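Histidine acid phosphatase (PDB 4ARU) belongs to the histidine acid phosphatases, branch 2 of the histidine phosphatase superfamily. Local coordinates at residues Gln38-Arg52 with Ile223-Trp237. Residues are numbered along the deposited sequence; the frame is centred on the assembly and turned at random.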
loop_
_atom_site.group_PDB
_atom_site.type_symbol
_atom_site.label_atom_id
_atom_site.label_comp_id
_atom_site.label_asym_id
_atom_site.label_seq_id
_atom_site.Cartn_x
_atom_site.Cartn_y
_atom_site.Cartn_z
ATOM N N GLN A 38 19.942 20.361 -3.785
ATOM C CA GLN A 38 20.252 19.479 -2.663
ATOM C C GLN A 38 18.960 18.935 -2.099
ATOM O O GLN A 38 18.042 19.706 -1.821
ATOM C CB GLN A 38 20.998 20.245 -1.573
ATOM C CG GLN A 38 22.230 20.961 -2.098
ATOM C CD GLN A 38 23.105 20.125 -3.049
ATOM O OE1 GLN A 38 23.332 20.501 -4.226
ATOM N NE2 GLN A 38 23.613 19.003 -2.550
ATOM N N TRP A 39 18.905 17.618 -1.921
ATOM C CA TRP A 39 17.776 17.026 -1.282
ATOM C C TRP A 39 17.650 17.472 0.194
ATOM O O TRP A 39 18.639 17.525 0.903
ATOM C CB TRP A 39 17.865 15.498 -1.374
ATOM C CG TRP A 39 17.663 14.969 -2.767
ATOM C CD1 TRP A 39 18.649 14.651 -3.679
ATOM C CD2 TRP A 39 16.423 14.633 -3.372
ATOM N NE1 TRP A 39 18.062 14.152 -4.823
ATOM C CE2 TRP A 39 16.701 14.159 -4.676
ATOM C CE3 TRP A 39 15.092 14.732 -2.969
ATOM C CZ2 TRP A 39 15.695 13.743 -5.535
ATOM C CZ3 TRP A 39 14.100 14.348 -3.827
ATOM C CH2 TRP A 39 14.398 13.829 -5.099
ATOM N N PRO A 40 16.426 17.760 0.623
ATOM C CA PRO A 40 16.261 18.284 1.987
ATOM C C PRO A 40 16.513 17.183 3.034
ATOM O O PRO A 40 16.232 16.002 2.791
ATOM C CB PRO A 40 14.811 18.787 1.990
ATOM C CG PRO A 40 14.144 18.062 0.900
ATOM C CD PRO A 40 15.201 17.958 -0.172
ATOM N N GLU A 41 17.049 17.565 4.176
ATOM C CA GLU A 41 17.280 16.603 5.258
ATOM C C GLU A 41 15.983 16.312 5.989
ATOM O O GLU A 41 15.236 17.233 6.358
ATOM C CB GLU A 41 18.376 17.063 6.229
ATOM C CG GLU A 41 19.806 16.682 5.793
ATOM C CD GLU A 41 20.103 15.166 5.888
ATOM O OE1 GLU A 41 19.798 14.397 4.924
ATOM O OE2 GLU A 41 20.670 14.731 6.930
ATOM N N TRP A 42 15.725 15.017 6.220
ATOM C CA TRP A 42 14.572 14.570 7.009
ATOM C C TRP A 42 14.931 14.521 8.496
ATOM O O TRP A 42 16.111 14.456 8.868
ATOM C CB TRP A 42 14.113 13.197 6.515
ATOM C CG TRP A 42 13.346 13.333 5.262
ATOM C CD1 TRP A 42 13.829 13.672 4.007
ATOM C CD2 TRP A 42 11.950 13.165 5.105
ATOM N NE1 TRP A 42 12.809 13.723 3.104
ATOM C CE2 TRP A 42 11.639 13.424 3.751
ATOM C CE3 TRP A 42 10.926 12.799 5.966
ATOM C CZ2 TRP A 42 10.341 13.339 3.263
ATOM C CZ3 TRP A 42 9.633 12.729 5.475
ATOM C CH2 TRP A 42 9.352 13.012 4.157
ATOM N N PRO A 43 13.918 14.568 9.372
ATOM C CA PRO A 43 14.188 14.682 10.804
ATOM C C PRO A 43 14.320 13.331 11.512
ATOM O O PRO A 43 14.398 13.300 12.741
ATOM C CB PRO A 43 12.967 15.428 11.313
ATOM C CG PRO A 43 11.895 14.915 10.443
ATOM C CD PRO A 43 12.504 14.843 9.070
ATOM N N VAL A 44 14.409 12.252 10.732
ATOM C CA VAL A 44 14.594 10.918 11.253
ATOM C C VAL A 44 15.511 10.186 10.283
ATOM O O VAL A 44 15.744 10.621 9.166
ATOM C CB VAL A 44 13.260 10.132 11.319
ATOM C CG1 VAL A 44 12.286 10.782 12.296
ATOM C CG2 VAL A 44 12.607 9.986 9.962
ATOM N N LYS A 45 15.995 9.059 10.761
ATOM C CA LYS A 45 16.784 8.144 9.968
ATOM C C LYS A 45 16.070 7.751 8.699
ATOM O O LYS A 45 14.852 7.601 8.662
ATOM C CB LYS A 45 17.044 6.921 10.825
ATOM C CG LYS A 45 17.972 5.888 10.211
ATOM C CD LYS A 45 18.222 4.776 11.170
ATOM C CE LYS A 45 19.038 3.690 10.488
ATOM N NZ LYS A 45 19.269 2.611 11.445
ATOM N N LEU A 46 16.833 7.518 7.651
ATOM C CA LEU A 46 16.254 7.042 6.441
ATOM C C LEU A 46 15.396 5.821 6.672
ATOM O O LEU A 46 15.760 4.921 7.425
ATOM C CB LEU A 46 17.307 6.750 5.409
ATOM C CG LEU A 46 18.054 7.968 4.864
ATOM C CD1 LEU A 46 18.974 7.480 3.767
ATOM C CD2 LEU A 46 17.182 9.102 4.307
ATOM N N GLY A 47 14.217 5.794 6.049
ATOM C CA GLY A 47 13.287 4.724 6.213
ATOM C C GLY A 47 12.423 4.716 7.452
ATOM O O GLY A 47 11.507 3.887 7.530
ATOM N N TYR A 48 12.679 5.610 8.389
ATOM C CA TYR A 48 11.828 5.655 9.584
ATOM C C TYR A 48 10.555 6.443 9.311
ATOM O O TYR A 48 10.539 7.399 8.545
ATOM C CB TYR A 48 12.578 6.305 10.758
ATOM C CG TYR A 48 13.505 5.387 11.541
ATOM C CD1 TYR A 48 13.908 4.141 11.055
ATOM C CD2 TYR A 48 13.907 5.737 12.803
ATOM C CE1 TYR A 48 14.769 3.324 11.791
ATOM C CE2 TYR A 48 14.769 4.940 13.543
ATOM C CZ TYR A 48 15.200 3.720 13.035
ATOM O OH TYR A 48 16.056 2.917 13.809
ATOM N N ILE A 49 9.476 6.075 9.978
ATOM C CA ILE A 49 8.297 6.933 10.042
ATOM C C ILE A 49 8.663 8.163 10.843
ATOM O O ILE A 49 9.478 8.109 11.764
ATOM C CB ILE A 49 7.112 6.210 10.699
ATOM C CG1 ILE A 49 5.800 6.978 10.511
ATOM C CG2 ILE A 49 7.347 5.960 12.159
ATOM C CD1 ILE A 49 4.574 6.135 10.878
ATOM N N THR A 50 8.159 9.325 10.468
ATOM C CA THR A 50 8.377 10.565 11.238
ATOM C C THR A 50 7.303 10.757 12.296
ATOM O O THR A 50 6.204 10.151 12.215
ATOM C CB THR A 50 8.315 11.845 10.336
ATOM O OG1 THR A 50 6.986 11.960 9.773
ATOM C CG2 THR A 50 9.325 11.732 9.214
ATOM N N PRO A 51 7.581 11.611 13.288
ATOM C CA PRO A 51 6.523 11.876 14.280
ATOM C C PRO A 51 5.236 12.418 13.633
ATOM O O PRO A 51 4.108 12.078 14.039
ATOM C CB PRO A 51 7.196 12.812 15.258
ATOM C CG PRO A 51 8.656 12.476 15.158
ATOM C CD PRO A 51 8.905 12.058 13.735
ATOM N N ARG A 52 5.392 13.222 12.584
ATOM C CA ARG A 52 4.212 13.676 11.868
ATOM C C ARG A 52 3.488 12.502 11.205
ATOM O O ARG A 52 2.281 12.470 11.198
ATOM C CB ARG A 52 4.596 14.751 10.841
ATOM C CG ARG A 52 3.482 15.146 9.908
ATOM C CD ARG A 52 3.780 16.490 9.349
ATOM N NE ARG A 52 2.919 16.779 8.216
ATOM C CZ ARG A 52 2.461 17.967 7.882
ATOM N NH1 ARG A 52 2.698 19.048 8.605
ATOM N NH2 ARG A 52 1.727 18.037 6.787
ATOM N N ILE A 223 8.933 10.380 -3.349
ATOM C CA ILE A 223 9.635 11.201 -2.360
ATOM C C ILE A 223 9.025 12.613 -2.306
ATOM O O ILE A 223 8.843 13.179 -1.224
ATOM C CB ILE A 223 11.168 11.223 -2.580
ATOM C CG1 ILE A 223 11.688 9.810 -2.274
ATOM C CG2 ILE A 223 11.809 12.363 -1.784
ATOM C CD1 ILE A 223 13.110 9.589 -2.710
ATOM N N PHE A 224 8.708 13.226 -3.454
ATOM C CA PHE A 224 8.096 14.536 -3.428
ATOM C C PHE A 224 6.755 14.486 -2.697
ATOM O O PHE A 224 6.451 15.373 -1.916
ATOM C CB PHE A 224 7.885 15.066 -4.846
ATOM C CG PHE A 224 9.150 15.230 -5.654
ATOM C CD1 PHE A 224 10.375 15.555 -5.095
ATOM C CD2 PHE A 224 9.090 15.093 -7.016
ATOM C CE1 PHE A 224 11.512 15.717 -5.880
ATOM C CE2 PHE A 224 10.232 15.258 -7.817
ATOM C CZ PHE A 224 11.430 15.558 -7.252
ATOM N N LEU A 225 5.963 13.451 -2.955
ATOM C CA LEU A 225 4.680 13.332 -2.285
ATOM C C LEU A 225 4.896 13.219 -0.764
ATOM O O LEU A 225 4.145 13.784 0.034
ATOM C CB LEU A 225 3.962 12.098 -2.798
ATOM C CG LEU A 225 2.537 11.963 -2.227
ATOM C CD1 LEU A 225 1.588 11.685 -3.352
ATOM C CD2 LEU A 225 2.412 10.942 -1.132
ATOM N N LEU A 226 5.901 12.443 -0.388
ATOM C CA LEU A 226 6.241 12.300 1.031
ATOM C C LEU A 226 6.672 13.618 1.653
ATOM O O LEU A 226 6.258 13.946 2.749
ATOM C CB LEU A 226 7.277 11.212 1.289
ATOM C CG LEU A 226 6.842 9.780 0.991
ATOM C CD1 LEU A 226 8.005 8.767 0.959
ATOM C CD2 LEU A 226 5.835 9.339 2.024
ATOM N N GLU A 227 7.468 14.403 0.930
ATOM C CA GLU A 227 7.892 15.711 1.422
ATOM C C GLU A 227 6.655 16.591 1.695
ATOM O O GLU A 227 6.563 17.294 2.678
ATOM C CB GLU A 227 8.745 16.434 0.395
ATOM C CG GLU A 227 10.138 15.817 0.169
ATOM C CD GLU A 227 10.891 16.465 -0.971
ATOM O OE1 GLU A 227 10.295 17.326 -1.640
ATOM O OE2 GLU A 227 12.086 16.135 -1.187
ATOM N N HIS A 228 5.720 16.528 0.760
ATOM C CA HIS A 228 4.492 17.281 0.869
ATOM C C HIS A 228 3.612 16.844 2.038
ATOM O O HIS A 228 3.103 17.657 2.810
ATOM C CB HIS A 228 3.740 17.206 -0.454
ATOM C CG HIS A 228 2.559 18.127 -0.547
ATOM N ND1 HIS A 228 2.672 19.464 -0.866
ATOM C CD2 HIS A 228 1.238 17.888 -0.365
ATOM C CE1 HIS A 228 1.453 19.999 -0.916
ATOM N NE2 HIS A 228 0.578 19.075 -0.578
ATOM N N ALA A 229 3.502 15.538 2.175
ATOM C CA ALA A 229 2.735 14.961 3.274
ATOM C C ALA A 229 3.364 15.217 4.644
ATOM O O ALA A 229 2.650 15.306 5.642
ATOM C CB ALA A 229 2.616 13.486 3.047
ATOM N N GLN A 230 4.683 15.415 4.663
ATOM C CA GLN A 230 5.475 15.729 5.840
ATOM C C GLN A 230 5.407 17.222 6.175
ATOM O O GLN A 230 5.888 17.682 7.235
ATOM C CB GLN A 230 6.917 15.265 5.581
ATOM C CG GLN A 230 7.917 15.610 6.672
ATOM C CD GLN A 230 7.622 14.950 8.004
ATOM O OE1 GLN A 230 6.858 14.013 8.077
ATOM N NE2 GLN A 230 8.268 15.426 9.058
ATOM N N GLY A 231 4.846 18.007 5.257
ATOM C CA GLY A 231 4.794 19.429 5.447
ATOM C C GLY A 231 6.110 20.147 5.378
ATOM O O GLY A 231 6.290 21.255 5.937
ATOM N N MET A 232 7.038 19.616 4.582
ATOM C CA MET A 232 8.303 20.309 4.395
ATOM C C MET A 232 8.054 21.647 3.728
ATOM O O MET A 232 7.131 21.779 2.910
ATOM C CB MET A 232 9.220 19.498 3.536
ATOM C CG MET A 232 9.548 18.214 4.197
ATOM S SD MET A 232 11.028 17.593 3.484
ATOM C CE MET A 232 11.497 16.516 4.829
ATOM N N PRO A 233 8.832 22.678 4.089
ATOM C CA PRO A 233 8.630 24.027 3.550
ATOM C C PRO A 233 8.963 24.104 2.074
ATOM O O PRO A 233 8.302 24.884 1.361
ATOM C CB PRO A 233 9.567 24.894 4.393
ATOM C CG PRO A 233 10.631 23.970 4.877
ATOM C CD PRO A 233 9.937 22.637 5.064
ATOM N N LYS A 234 9.910 23.265 1.606
ATOM C CA LYS A 234 10.185 23.167 0.173
ATOM C C LYS A 234 10.052 21.743 -0.332
ATOM O O LYS A 234 10.805 20.832 0.057
ATOM C CB LYS A 234 11.588 23.701 -0.146
ATOM C CG LYS A 234 11.698 25.212 -0.029
ATOM C CD LYS A 234 10.835 25.884 -1.091
ATOM C CE LYS A 234 11.071 27.376 -1.217
ATOM N NZ LYS A 234 10.094 27.904 -2.224
ATOM N N VAL A 235 9.046 21.550 -1.188
ATOM C CA VAL A 235 8.766 20.270 -1.841
ATOM C C VAL A 235 9.298 20.353 -3.245
ATOM O O VAL A 235 8.974 21.281 -3.988
ATOM C CB VAL A 235 7.244 19.986 -1.866
ATOM C CG1 VAL A 235 6.930 18.765 -2.698
ATOM C CG2 VAL A 235 6.722 19.841 -0.436
ATOM N N ALA A 236 10.168 19.427 -3.607
ATOM C CA ALA A 236 10.728 19.413 -4.934
ATOM C C ALA A 236 11.253 20.807 -5.310
ATOM O O ALA A 236 11.079 21.285 -6.427
ATOM C CB ALA A 236 9.712 18.919 -5.944
ATOM N N TRP A 237 11.941 21.445 -4.369
ATOM C CA TRP A 237 12.572 22.741 -4.618
ATOM C C TRP A 237 11.643 23.835 -5.141
ATOM O O TRP A 237 12.056 24.731 -5.867
ATOM C CB TRP A 237 13.834 22.598 -5.498
ATOM C CG TRP A 237 14.669 21.429 -5.012
ATOM C CD1 TRP A 237 15.514 21.436 -3.959
ATOM C CD2 TRP A 237 14.683 20.105 -5.528
ATOM N NE1 TRP A 237 16.034 20.197 -3.757
ATOM C CE2 TRP A 237 15.535 19.345 -4.707
ATOM C CE3 TRP A 237 14.031 19.479 -6.588
ATOM C CZ2 TRP A 237 15.767 17.993 -4.922
ATOM C CZ3 TRP A 237 14.276 18.114 -6.783
ATOM C CH2 TRP A 237 15.143 17.417 -5.974
HETATM O O HOH W 1 13.264 14.286 0.299
#
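Two nitrogens of Arg52 converge side-on upon a single backbone oxygen, Ala229 O, NE at 3.0 Å and NH2 at 3.1 Å, both from the same face of the carbonyl plane. Both bonds are bent, the N-H...O angle at NE being 143°. The last turn of helix 213-229 leads here into Gly231, whose positive phi belongs to a Schellman motif; the guanidinium lays one face over Gln230 C and Gly231 N, and its NH2 also bonds His363 O. Beside it, Thr50 OG1 donates to Gln230 OE1 at 2.7 Å while capping Gly53 N of helix 51-70. A bend at chi2 (63°) turns the Gln230 amide so that OE1 faces Thr50, while CB and CG pass CH2 and CZ3 of Trp42. Met232 CE sits over the five-membered ring of Trp42, a CH-pi contact left doubtful by a second Met232 conformer. Further along, Trp237 turns its edge to the face of Trp39 (planes 67° apart), while its NE1 donates almost straight to Gln38 O at 2.8 Å. Phe224 CE1 meets Trp39 CH2 at 3.5 Å, rim to rim, completing an aromatic cluster, and Trp39 NE1 bonds Met31 O. In this mixed interface the buried polar groups are matched: Glu227 OE1 accepts from Ala236 N, its OE2 from a water shared with Trp42 NE1, and Ala229 O from the two Arg52 nitrogens.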